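Local coordinates for protein alcohol dehydrogenase YqhD (Escherichia coli, PDB 4QGS) that reduces a broad range of short-chain aldehydes to alcohols with NADPH, using one catalytic zinc ion per subunit, at residues A276-G281 / Q294-V299; H282-M287 / P365-K370. One frame throughout, in Å; residues are numbered along the deposited sequence.

Contact 1 (A276-G281 / Q294-V299). With ZN (zinc ion), chain B.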
ATOM      1  N   ALA A 276      12.254  -0.071   7.135  1.00 16.26           N
ATOM      2  CA  ALA A 276      12.588  -1.121   8.105  1.00 17.47           C
ATOM      3  C   ALA A 276      11.365  -1.527   8.922  1.00 17.94           C
ATOM      4  O   ALA A 276      11.218  -2.700   9.288  1.00 16.77           O
ATOM      5  CB  ALA A 276      13.710  -0.671   9.024  1.00 18.62           C
ATOM      6  N   THR A 277      10.494  -0.564   9.218  1.00 16.19           N
ATOM      7  CA  THR A 277       9.249  -0.879   9.943  1.00 16.71           C
ATOM      8  C   THR A 277       8.404  -1.866   9.135  1.00 18.27           C
ATOM      9  O   THR A 277       7.900  -2.859   9.682  1.00 17.00           O
ATOM     10  CB  THR A 277       8.438   0.393  10.259  1.00 17.71           C
ATOM     11  OG1 THR A 277       9.150   1.179  11.230  1.00 17.27           O
ATOM     12  CG2 THR A 277       7.033   0.046  10.819  1.00 17.30           C
ATOM     13  N   HIS A 278       8.276  -1.618   7.832  1.00 16.29           N
ATOM     14  CA  HIS A 278       7.610  -2.565   6.941  1.00 15.22           C
ATOM     15  C   HIS A 278       8.293  -3.941   6.912  1.00 17.99           C
ATOM     16  O   HIS A 278       7.609  -4.959   6.991  1.00 15.72           O
ATOM     17  CB  HIS A 278       7.501  -1.993   5.510  1.00 15.96           C
ATOM     18  CG  HIS A 278       6.197  -1.298   5.244  1.00 16.11           C
ATOM     19  ND1 HIS A 278       5.890  -0.058   5.766  1.00 17.31           N
ATOM     20  CD2 HIS A 278       5.096  -1.688   4.549  1.00 17.07           C
ATOM     21  CE1 HIS A 278       4.667   0.287   5.399  1.00 16.69           C
ATOM     22  NE2 HIS A 278       4.165  -0.685   4.652  1.00 18.22           N
ATOM     23  N   MET A 279       9.624  -3.981   6.807  1.00 15.70           N
ATOM     24  CA  MET A 279      10.312  -5.265   6.701  1.00 18.23           C
ATOM     25  C   MET A 279      10.159  -6.088   7.979  1.00 15.61           C
ATOM     26  O   MET A 279       9.912  -7.305   7.913  1.00 18.06           O
ATOM     27  CB  MET A 279      11.794  -5.053   6.372  1.00 17.39           C
ATOM     28  CG  MET A 279      12.018  -4.392   5.004  1.00 20.35           C
ATOM     29  SD  MET A 279      11.257  -5.290   3.633  1.00 28.17           S
ATOM     30  CE  MET A 279       9.797  -4.303   3.347  1.00 29.73           C
ATOM     31  N   LEU A 280      10.278  -5.431   9.133  1.00 12.55           N
ATOM     32  CA  LEU A 280      10.093  -6.113  10.426  1.00 14.01           C
ATOM     33  C   LEU A 280       8.644  -6.540  10.605  1.00 15.13           C
ATOM     34  O   LEU A 280       8.351  -7.648  11.060  1.00 16.48           O
ATOM     35  CB  LEU A 280      10.506  -5.211  11.591  1.00 17.31           C
ATOM     36  CG  LEU A 280      12.009  -4.933  11.777  1.00 23.90           C
ATOM     37  CD1 LEU A 280      12.255  -4.165  13.073  1.00 25.00           C
ATOM     38  CD2 LEU A 280      12.778  -6.219  11.783  1.00 25.66           C
ATOM     39  N   GLY A 281       7.733  -5.648  10.235  1.00 14.48           N
ATOM     40  CA  GLY A 281       6.319  -5.946  10.317  1.00 15.19           C
ATOM     41  C   GLY A 281       5.912  -7.137   9.473  1.00 16.95           C
ATOM     42  O   GLY A 281       5.054  -7.936   9.891  1.00 14.43           O
ATOM     43  N   GLN A 294      -1.518  -3.691  11.587  1.00 13.99           N
ATOM     44  CA  GLN A 294      -1.263  -4.006  12.994  1.00 13.64           C
ATOM     45  C   GLN A 294       0.229  -4.196  13.227  1.00 13.99           C
ATOM     46  O   GLN A 294       0.774  -3.725  14.228  1.00 14.96           O
ATOM     47  CB  GLN A 294      -2.036  -5.269  13.426  1.00 14.62           C
ATOM     48  CG  GLN A 294      -3.535  -5.085  13.400  1.00 17.90           C
ATOM     49  CD  GLN A 294      -4.294  -6.403  13.568  1.00 17.30           C
ATOM     50  OE1 GLN A 294      -3.742  -7.489  13.355  1.00 19.28           O
ATOM     51  NE2 GLN A 294      -5.570  -6.307  13.935  1.00 23.51           N
ATOM     52  N   THR A 295       0.903  -4.860  12.296  1.00 14.21           N
ATOM     53  CA  THR A 295       2.337  -5.088  12.483  1.00 13.54           C
ATOM     54  C   THR A 295       3.104  -3.763  12.434  1.00 16.21           C
ATOM     55  O   THR A 295       4.119  -3.604  13.121  1.00 15.90           O
ATOM     56  CB  THR A 295       2.919  -6.051  11.437  1.00 13.27           C
ATOM     57  OG1 THR A 295       2.988  -5.402  10.157  1.00 15.84           O
ATOM     58  CG2 THR A 295       2.059  -7.333  11.354  1.00 13.64           C
ATOM     59  N   LEU A 296       2.622  -2.815  11.630  1.00 14.37           N
ATOM     60  CA  LEU A 296       3.279  -1.506  11.541  1.00 13.29           C
ATOM     61  C   LEU A 296       3.084  -0.686  12.811  1.00 14.84           C
ATOM     62  O   LEU A 296       3.999   0.015  13.258  1.00 15.45           O
ATOM     63  CB  LEU A 296       2.756  -0.711  10.325  1.00 13.39           C
ATOM     64  CG  LEU A 296       2.828  -1.413   8.965  1.00 15.16           C
ATOM     65  CD1 LEU A 296       2.235  -0.511   7.850  1.00 14.78           C
ATOM     66  CD2 LEU A 296       4.242  -1.850   8.605  1.00 15.14           C
ATOM     67  N   ALA A 297       1.885  -0.748  13.377  1.00 13.88           N
ATOM     68  CA  ALA A 297       1.570   0.001  14.584  1.00 15.18           C
ATOM     69  C   ALA A 297       2.401  -0.514  15.754  1.00 15.21           C
ATOM     70  O   ALA A 297       2.789   0.250  16.639  1.00 16.70           O
ATOM     71  CB  ALA A 297       0.092  -0.099  14.902  1.00 14.38           C
ATOM     72  N   ILE A 298       2.679  -1.813  15.749  1.00 14.42           N
ATOM     73  CA  ILE A 298       3.532  -2.392  16.773  1.00 15.74           C
ATOM     74  C   ILE A 298       4.992  -1.952  16.599  1.00 17.13           C
ATOM     75  O   ILE A 298       5.626  -1.461  17.537  1.00 17.36           O
ATOM     76  CB  ILE A 298       3.473  -3.946  16.753  1.00 14.03           C
ATOM     77  CG1 ILE A 298       2.077  -4.454  17.154  1.00 14.95           C
ATOM     78  CG2 ILE A 298       4.549  -4.549  17.665  1.00 15.32           C
ATOM     79  CD1 ILE A 298       1.835  -5.871  16.729  1.00 16.70           C
ATOM     80  N   VAL A 299       5.527  -2.129  15.396  1.00 15.66           N
ATOM     81  CA  VAL A 299       6.962  -1.920  15.188  1.00 14.57           C
ATOM     82  C   VAL A 299       7.369  -0.444  15.190  1.00 14.48           C
ATOM     83  O   VAL A 299       8.406  -0.096  15.769  1.00 16.36           O
ATOM     84  CB  VAL A 299       7.423  -2.578  13.881  1.00 13.82           C
ATOM     85  CG1 VAL A 299       8.875  -2.211  13.547  1.00 15.90           C
ATOM     86  CG2 VAL A 299       7.265  -4.105  14.009  1.00 13.63           C
TER
HETATM   87 ZN    ZN B 401       2.194  -0.894   3.809  1.00 22.30          ZN
HETATM   88  O   HOH W   1       3.005  -2.043   2.256  1.00 26.32           O
HETATM   89  O   HOH W   2       0.590  -1.199   2.407  1.00 27.91           O
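Leu296 lies over one face of the imidazole of His278, a ligand of the catalytic zinc on helix 276-288. Its methyl CD2 sits 3.8 Å from the ring centroid and 11° off the ring normal, a well-centred CH-pi contact, while the other methyl, CD1, reaches His278 CE1 at 3.5 Å. The ring leaves its helix with chi1 at -94°, away from the usual staggered value, and His278 NE2 binds the zinc at 2.2 Å. Two waters and Asp205, His209 and His292 complete the metal site, and Glu212 takes the hydrogen bond at ND1, so the imidazole is held at both nitrogens as well as from above.

Farther from the metal, Val299 makes apolar contacts. Its CG1 stands anti to the backbone N, which directs that methyl to CA of Thr277 at 3.9 Å and to Leu280 CD1, also at 3.9 Å. Gly281 lets the backbones close to 4.6 Å between its CA and that of Thr295; a CB there would run into Thr295 OG1. That hydroxyl hydrogen-bonds back to the carbonyl of His292, while CB of Thr295 rests on Gly281 O at 3.2 Å.

Segments 276-281 and 294-299, on helices 276-288 and 292-306, run at 118° to each other in the all-helical C-terminal part of the chain, with Val208 of helix 196-211 packed against Thr277, His278 and Leu296.

Contact 2 (H282-M287 / P365-K370); sequences HELTAM and PALLKK
Glu283 and Leu367 mark the closest backbone approach, 6.3 Å between their CA atoms, where segments 282-287 and 365-370 cross at 111° and their axes come within 10.0 Å; the first lies on helix 276-288, the second on helix 364-373. No hydrogen bond spans the gap, which side chains fill. Leu367 enters it as a wedge: its methyl CD2 lies 3.5 Å from the carbonyl O of Glu283 and also touches Met287 SD, while CD1 meets Leu284 CD2 at 3.6 Å, the two leucines crossing at about a right angle.

This is helix-on-helix packing within the helical C-terminal domain of the iron-containing alcohol dehydrogenase family, and Tyr394 of helix 387-396 covers both Glu283 and Leu367.

Met287, partly exposed, reaches across with CG anti to its backbone N (chi1 -172°) and chi2 also extended; the chain then bends at chi3, laying CE 3.7 Å from Ala366 CB and against CG of Lys370. Glu283 instead folds at chi2 (-60°), bringing OE1 to 3.4 Å from Lys370 CB. It meets the aliphatic root of that lysine, whose NZ stays 6.6 Å from Glu283 OE1 and makes a weak, long ion pair with Glu373. The other carboxylate oxygen, OE2, is hydrogen-bonded to His374 ND1. In place of Glu283, an alanine would probably leave His374 ND1 without its carboxylate partner and open a gap beside Lys370 CB.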
ATOM      1  N   HIS A 282       6.513  -7.266   8.294  0.57 16.96           N
ATOM      2  CA  HIS A 282       6.168  -8.334   7.360  0.57 16.53           C
ATOM      3  C   HIS A 282       6.380  -9.724   7.971  0.57 19.26           C
ATOM      4  O   HIS A 282       5.628 -10.644   7.685  0.57 17.09           O
ATOM      5  CB  HIS A 282       6.981  -8.213   6.067  0.57 19.70           C
ATOM      6  CG  HIS A 282       6.497  -7.142   5.133  0.57 20.66           C
ATOM      7  ND1 HIS A 282       7.167  -6.817   3.971  0.57 26.92           N
ATOM      8  CD2 HIS A 282       5.420  -6.320   5.184  0.57 22.78           C
ATOM      9  CE1 HIS A 282       6.524  -5.846   3.348  0.57 25.89           C
ATOM     10  NE2 HIS A 282       5.461  -5.524   4.062  0.57 24.52           N
ATOM     11  N   GLU A 283       7.416  -9.877   8.794  1.00 17.76           N
ATOM     12  CA  GLU A 283       7.663 -11.167   9.446  1.00 16.21           C
ATOM     13  C   GLU A 283       6.595 -11.498  10.489  1.00 17.61           C
ATOM     14  O   GLU A 283       6.296 -12.675  10.705  1.00 17.62           O
ATOM     15  CB  GLU A 283       9.053 -11.195  10.094  1.00 19.47           C
ATOM     16  CG  GLU A 283      10.202 -10.913   9.136  1.00 18.35           C
ATOM     17  CD  GLU A 283      10.319 -11.883   7.972  1.00 20.28           C
ATOM     18  OE1 GLU A 283       9.655 -12.936   7.945  1.00 19.05           O
ATOM     19  OE2 GLU A 283      11.113 -11.588   7.058  1.00 21.56           O
ATOM     20  N   LEU A 284       6.013 -10.479  11.127  1.00 15.35           N
ATOM     21  CA  LEU A 284       4.905 -10.707  12.066  1.00 14.05           C
ATOM     22  C   LEU A 284       3.648 -11.202  11.341  1.00 16.64           C
ATOM     23  O   LEU A 284       2.924 -12.060  11.848  1.00 17.70           O
ATOM     24  CB  LEU A 284       4.590  -9.432  12.866  1.00 14.84           C
ATOM     25  CG  LEU A 284       5.730  -8.979  13.807  1.00 14.71           C
ATOM     26  CD1 LEU A 284       5.408  -7.621  14.428  1.00 14.49           C
ATOM     27  CD2 LEU A 284       5.945 -10.026  14.930  1.00 16.06           C
ATOM     28  N   THR A 285       3.387 -10.661  10.154  1.00 16.62           N
ATOM     29  CA  THR A 285       2.246 -11.131   9.376  1.00 15.22           C
ATOM     30  C   THR A 285       2.478 -12.567   8.903  1.00 17.87           C
ATOM     31  O   THR A 285       1.602 -13.434   9.042  1.00 15.83           O
ATOM     32  CB  THR A 285       1.964 -10.225   8.150  1.00 17.16           C
ATOM     33  OG1 THR A 285       1.536  -8.932   8.600  1.00 14.68           O
ATOM     34  CG2 THR A 285       0.855 -10.865   7.290  1.00 17.92           C
ATOM     35  N   ALA A 286       3.670 -12.826   8.371  1.00 17.30           N
ATOM     36  CA  ALA A 286       4.005 -14.141   7.833  1.00 17.42           C
ATOM     37  C   ALA A 286       3.925 -15.221   8.903  1.00 22.58           C
ATOM     38  O   ALA A 286       3.409 -16.317   8.667  1.00 21.50           O
ATOM     39  CB  ALA A 286       5.402 -14.127   7.212  1.00 18.89           C
ATOM     40  N   MET A 287       4.415 -14.901  10.091  1.00 18.61           N
ATOM     41  CA  MET A 287       4.493 -15.909  11.148  1.00 18.57           C
ATOM     42  C   MET A 287       3.247 -16.025  12.018  1.00 21.40           C
ATOM     43  O   MET A 287       2.893 -17.133  12.446  1.00 20.28           O
ATOM     44  CB  MET A 287       5.699 -15.638  12.046  1.00 18.95           C
ATOM     45  CG  MET A 287       5.934 -16.757  13.046  1.00 22.61           C
ATOM     46  SD  MET A 287       7.494 -16.562  13.913  1.00 25.68           S
ATOM     47  CE  MET A 287       8.672 -16.777  12.573  1.00 18.59           C
ATOM     48  N   PRO A 365      13.142 -15.249  18.486  1.00 18.84           N
ATOM     49  CA  PRO A 365      14.240 -15.955  17.817  1.00 22.32           C
ATOM     50  C   PRO A 365      13.839 -16.494  16.443  1.00 21.21           C
ATOM     51  O   PRO A 365      14.644 -16.437  15.514  1.00 19.57           O
ATOM     52  CB  PRO A 365      14.568 -17.089  18.792  1.00 19.55           C
ATOM     53  CG  PRO A 365      14.224 -16.517  20.124  1.00 19.50           C
ATOM     54  CD  PRO A 365      12.952 -15.720  19.868  1.00 17.89           C
ATOM     55  N   ALA A 366      12.605 -16.975  16.317  1.00 18.00           N
ATOM     56  CA  ALA A 366      12.126 -17.475  15.033  1.00 20.56           C
ATOM     57  C   ALA A 366      11.953 -16.339  14.022  1.00 19.49           C
ATOM     58  O   ALA A 366      12.219 -16.529  12.834  1.00 17.77           O
ATOM     59  CB  ALA A 366      10.827 -18.228  15.211  1.00 17.17           C
ATOM     60  N   LEU A 367      11.518 -15.171  14.493  1.00 18.16           N
ATOM     61  CA  LEU A 367      11.375 -14.001  13.614  1.00 18.72           C
ATOM     62  C   LEU A 367      12.726 -13.571  13.038  1.00 22.47           C
ATOM     63  O   LEU A 367      12.846 -13.264  11.844  1.00 18.87           O
ATOM     64  CB  LEU A 367      10.734 -12.832  14.367  1.00 16.95           C
ATOM     65  CG  LEU A 367       9.273 -13.026  14.771  1.00 17.67           C
ATOM     66  CD1 LEU A 367       8.820 -11.994  15.817  1.00 17.90           C
ATOM     67  CD2 LEU A 367       8.345 -12.988  13.528  1.00 19.95           C
ATOM     68  N   LEU A 368      13.745 -13.559  13.891  1.00 18.47           N
ATOM     69  CA  LEU A 368      15.074 -13.145  13.470  1.00 21.40           C
ATOM     70  C   LEU A 368      15.663 -14.132  12.466  1.00 20.91           C
ATOM     71  O   LEU A 368      16.350 -13.724  11.533  1.00 20.00           O
ATOM     72  CB  LEU A 368      15.996 -12.980  14.682  1.00 18.78           C
ATOM     73  CG  LEU A 368      15.545 -11.876  15.643  1.00 22.64           C
ATOM     74  CD1 LEU A 368      16.292 -11.974  16.971  1.00 22.74           C
ATOM     75  CD2 LEU A 368      15.690 -10.479  15.038  1.00 21.80           C
ATOM     76  N   LYS A 369      15.377 -15.421  12.650  1.00 20.19           N
ATOM     77  CA  LYS A 369      15.783 -16.437  11.676  1.00 19.99           C
ATOM     78  C   LYS A 369      15.147 -16.159  10.312  1.00 24.83           C
ATOM     79  O   LYS A 369      15.794 -16.272   9.283  1.00 22.69           O
ATOM     80  CB  LYS A 369      15.401 -17.842  12.160  1.00 25.38           C
ATOM     81  CG  LYS A 369      16.255 -18.342  13.320  1.00 32.32           C
ATOM     82  CD  LYS A 369      15.947 -19.803  13.661  1.00 42.79           C
ATOM     83  CE  LYS A 369      16.895 -20.350  14.723  1.00 50.50           C
ATOM     84  NZ  LYS A 369      16.775 -19.667  16.044  1.00 39.72           N
ATOM     85  N   LYS A 370      13.872 -15.785  10.316  1.00 22.62           N
ATOM     86  CA  LYS A 370      13.184 -15.459   9.072  1.00 23.78           C
ATOM     87  C   LYS A 370      13.747 -14.209   8.410  1.00 21.81           C
ATOM     88  O   LYS A 370      13.936 -14.191   7.192  1.00 24.16           O
ATOM     89  CB  LYS A 370      11.688 -15.294   9.319  1.00 17.94           C
ATOM     90  CG  LYS A 370      10.939 -16.624   9.351  1.00 27.59           C
ATOM     91  CD  LYS A 370      11.086 -17.343   8.009  1.00 28.62           C
ATOM     92  CE  LYS A 370      10.369 -18.678   7.998  1.00 34.64           C
ATOM     93  NZ  LYS A 370      10.445 -19.328   6.650  1.00 37.52           N
TER

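How the contacts relate
The chain first builds the half that holds the six-stranded parallel sheet, then enters the helical C-terminal part and reaches helix 276-288, whose first half makes contact 1 and second half contact 2. A short connection leads into helix 292-306, and contact 1 closes it next to the zinc. Contact 2 closes a much longer excursion: 77 residues, mostly helical, intervene before 365-370 returns to the same helix. Since 294-299 falls inside that excursion while 276-281 precedes it, the two closures cross rather than nest. Their centres are 11 Å apart and they touch directly, with Thr295 CG2 3.6 Å from Leu284 CB. The shared helix thus joins the metal-bearing core to the more peripheral helix 364-373.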